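Local coordinates for protein UDP-4-amino-4,6-dideoxy-N-acetyl-beta-L-altrosamine transaminase (Helicobacter pylori, PDB 2FNU) that transfers an amino group from glutamate to a UDP-linked 4-keto sugar, using pyridoxal phosphate, in the second step of pseudaminic acid biosynthesis, at residues Ser150-Ser155 with Phe171-Val176. Sequence-based numbering, arbitrary orientation.
Sequences SFLSDS and FALASV. With PMP (4'-deoxy-4'-aminopyridoxal-5'-phosphate), chain E.
Ser153 pairs in parallel with Ser175, and Asp154 with Val176, where strands 150-154 and 174-176 run 16° apart in the central sheet of the fold type I, PLP-dependent aminotransferase domain. Their backbones are joined in parallel fashion: Ser153 N gives its hydrogen to Ala174 O, and Ser153 O takes one from Val176 N at 2.9 Å. One residue earlier in the chain than Ala174, Leu173 N bonds to Phe151 O at 2.8 Å, though with an N-H...O angle of only 138°; past Asp154, the centre of an inverse gamma turn, the bond from Ser155 N to Val176 O is weak.

Ala172 seats its methyl over the face of the Phe151 ring, CB lying 3.7 Å from the centroid and nearly on the ring normal, a CH-pi contact. The ring reaches this position because CG stands anti to the backbone N (chi1 173°), and helix 137-146 packs against it through Val140, Gln141 and Cys144. The same methyl touches Ser153 CB, to which Ser175 OG also comes close, at 3.5 Å.

Leu152, Asp154, Ala174 and Val176 point to the face of the sheet opposite Ser153 and Ser175. The Leu152 side chain lies beside that of Leu173, the two CD2 methyls 4.1 Å apart, while helix 56-66 covers Ala174 and Val176 through Leu63, Leu60 and Ala56.

At the C-terminal end of its strand, Asp154 carries the carboxylate that meets the cofactor's pyridine nitrogen, the hallmark aspartate of this fold, which in such enzymes is thought to stabilise the protonated ring. Ser156 holds OD2 by a hydrogen bond and Thr87 bonds to OD1, so the group is steadied at both oxygens as Asp154 OD1 approaches PMP N1 to 2.7 Å.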
loop_
_atom_site.group_PDB
_atom_site.type_symbol
_atom_site.label_atom_id
_atom_site.label_comp_id
_atom_site.label_asym_id
_atom_site.label_seq_id
_atom_site.Cartn_x
_atom_site.Cartn_y
_atom_site.Cartn_z
ATOM N N SER B 150 -12.519 23.308 -0.642
ATOM C CA SER B 150 -11.647 22.685 0.344
ATOM C C SER B 150 -10.195 22.971 0.011
ATOM O O SER B 150 -9.786 22.855 -1.147
ATOM C CB SER B 150 -11.858 21.174 0.357
ATOM O OG SER B 150 -13.175 20.862 0.783
ATOM N N PHE B 151 -9.435 23.337 1.044
ATOM C CA PHE B 151 -7.972 23.500 0.944
ATOM C C PHE B 151 -7.332 22.172 1.346
ATOM O O PHE B 151 -7.456 21.749 2.494
ATOM C CB PHE B 151 -7.543 24.656 1.868
ATOM C CG PHE B 151 -6.053 24.864 2.009
ATOM C CD1 PHE B 151 -5.566 25.579 3.096
ATOM C CD2 PHE B 151 -5.146 24.402 1.055
ATOM C CE1 PHE B 151 -4.191 25.802 3.262
ATOM C CE2 PHE B 151 -3.764 24.623 1.226
ATOM C CZ PHE B 151 -3.304 25.329 2.330
ATOM N N LEU B 152 -6.674 21.516 0.390
ATOM C CA LEU B 152 -5.963 20.260 0.653
ATOM C C LEU B 152 -4.477 20.512 0.421
ATOM O O LEU B 152 -4.100 21.225 -0.503
ATOM C CB LEU B 152 -6.453 19.133 -0.264
ATOM C CG LEU B 152 -7.975 18.929 -0.326
ATOM C CD1 LEU B 152 -8.359 17.879 -1.366
ATOM C CD2 LEU B 152 -8.502 18.561 1.059
ATOM N N SER B 153 -3.629 19.955 1.283
ATOM C CA SER B 153 -2.197 20.255 1.214
ATOM C C SER B 153 -1.369 18.984 1.023
ATOM O O SER B 153 -1.381 18.121 1.905
ATOM C CB SER B 153 -1.755 20.948 2.505
ATOM O OG SER B 153 -0.367 21.321 2.474
ATOM N N ASP B 154 -0.682 18.865 -0.114
ATOM C CA ASP B 154 0.321 17.814 -0.281
ATOM C C ASP B 154 1.634 18.315 0.326
ATOM O O ASP B 154 2.450 18.977 -0.337
ATOM C CB ASP B 154 0.484 17.410 -1.757
ATOM C CG ASP B 154 1.468 16.269 -1.920
ATOM O OD1 ASP B 154 1.571 15.727 -3.033
ATOM O OD2 ASP B 154 2.126 15.910 -0.903
ATOM N N SER B 155 1.788 18.026 1.614
ATOM C CA SER B 155 2.941 18.443 2.402
ATOM C C SER B 155 3.955 17.302 2.463
ATOM O O SER B 155 4.713 17.187 3.424
ATOM C CB SER B 155 2.486 18.875 3.804
ATOM O OG SER B 155 1.655 20.038 3.699
ATOM N N PHE B 171 -2.981 23.542 8.737
ATOM C CA PHE B 171 -3.528 24.724 8.052
ATOM C C PHE B 171 -4.661 24.434 7.077
ATOM O O PHE B 171 -5.494 25.306 6.795
ATOM C CB PHE B 171 -2.437 25.467 7.283
ATOM C CG PHE B 171 -1.289 25.934 8.131
ATOM C CD1 PHE B 171 0.002 25.508 7.856
ATOM C CD2 PHE B 171 -1.494 26.819 9.185
ATOM C CE1 PHE B 171 1.085 25.925 8.634
ATOM C CE2 PHE B 171 -0.414 27.262 9.963
ATOM C CZ PHE B 171 0.870 26.817 9.687
ATOM N N ALA B 172 -4.647 23.241 6.504
ATOM C CA ALA B 172 -5.586 22.880 5.460
ATOM C C ALA B 172 -6.681 21.994 6.054
ATOM O O ALA B 172 -6.595 21.574 7.215
ATOM C CB ALA B 172 -4.842 22.134 4.366
ATOM N N LEU B 173 -7.717 21.696 5.269
ATOM C CA LEU B 173 -8.709 20.720 5.706
ATOM C C LEU B 173 -7.995 19.438 6.130
ATOM O O LEU B 173 -8.308 18.842 7.174
ATOM C CB LEU B 173 -9.711 20.435 4.586
ATOM C CG LEU B 173 -10.689 19.307 4.907
ATOM C CD1 LEU B 173 -11.514 19.616 6.186
ATOM C CD2 LEU B 173 -11.605 19.038 3.729
ATOM N N ALA B 174 -7.027 19.024 5.316
ATOM C CA ALA B 174 -6.157 17.916 5.682
ATOM C C ALA B 174 -4.855 18.071 4.921
ATOM O O ALA B 174 -4.834 18.708 3.857
ATOM C CB ALA B 174 -6.820 16.585 5.346
ATOM N N SER B 175 -3.798 17.470 5.462
ATOM C CA SER B 175 -2.472 17.537 4.860
ATOM C C SER B 175 -1.852 16.148 4.790
ATOM O O SER B 175 -2.082 15.316 5.665
ATOM C CB SER B 175 -1.567 18.450 5.684
ATOM O OG SER B 175 -2.137 19.760 5.801
ATOM N N VAL B 176 -1.066 15.920 3.749
ATOM C CA VAL B 176 -0.426 14.619 3.542
ATOM C C VAL B 176 1.074 14.760 3.755
ATOM O O VAL B 176 1.665 15.738 3.314
ATOM C CB VAL B 176 -0.713 14.097 2.124
ATOM C CG1 VAL B 176 0.191 12.902 1.751
ATOM C CG2 VAL B 176 -2.210 13.764 2.006
HETATM N N1 PMP E . 3.665 14.074 -3.393
HETATM C C2 PMP E . 4.932 14.587 -3.503
HETATM C C2A PMP E . 5.105 16.087 -3.531
HETATM C C3 PMP E . 6.022 13.709 -3.575
HETATM O O3 PMP E . 7.296 14.197 -3.652
HETATM C C4 PMP E . 5.821 12.309 -3.559
HETATM C C4A PMP E . 6.971 11.338 -3.722
HETATM N N4A PMP E . 8.013 11.853 -4.583
HETATM C C5 PMP E . 4.523 11.818 -3.382
HETATM C C6 PMP E . 3.473 12.725 -3.243
HETATM C C5A PMP E . 4.231 10.330 -3.311
HETATM O O4P PMP E . 4.645 9.890 -2.031
HETATM P P PMP E . 4.975 8.328 -1.788
HETATM O O1P PMP E . 6.314 8.080 -2.442
HETATM O O2P PMP E . 5.087 8.188 -0.300
HETATM O O3P PMP E . 3.860 7.491 -2.353
#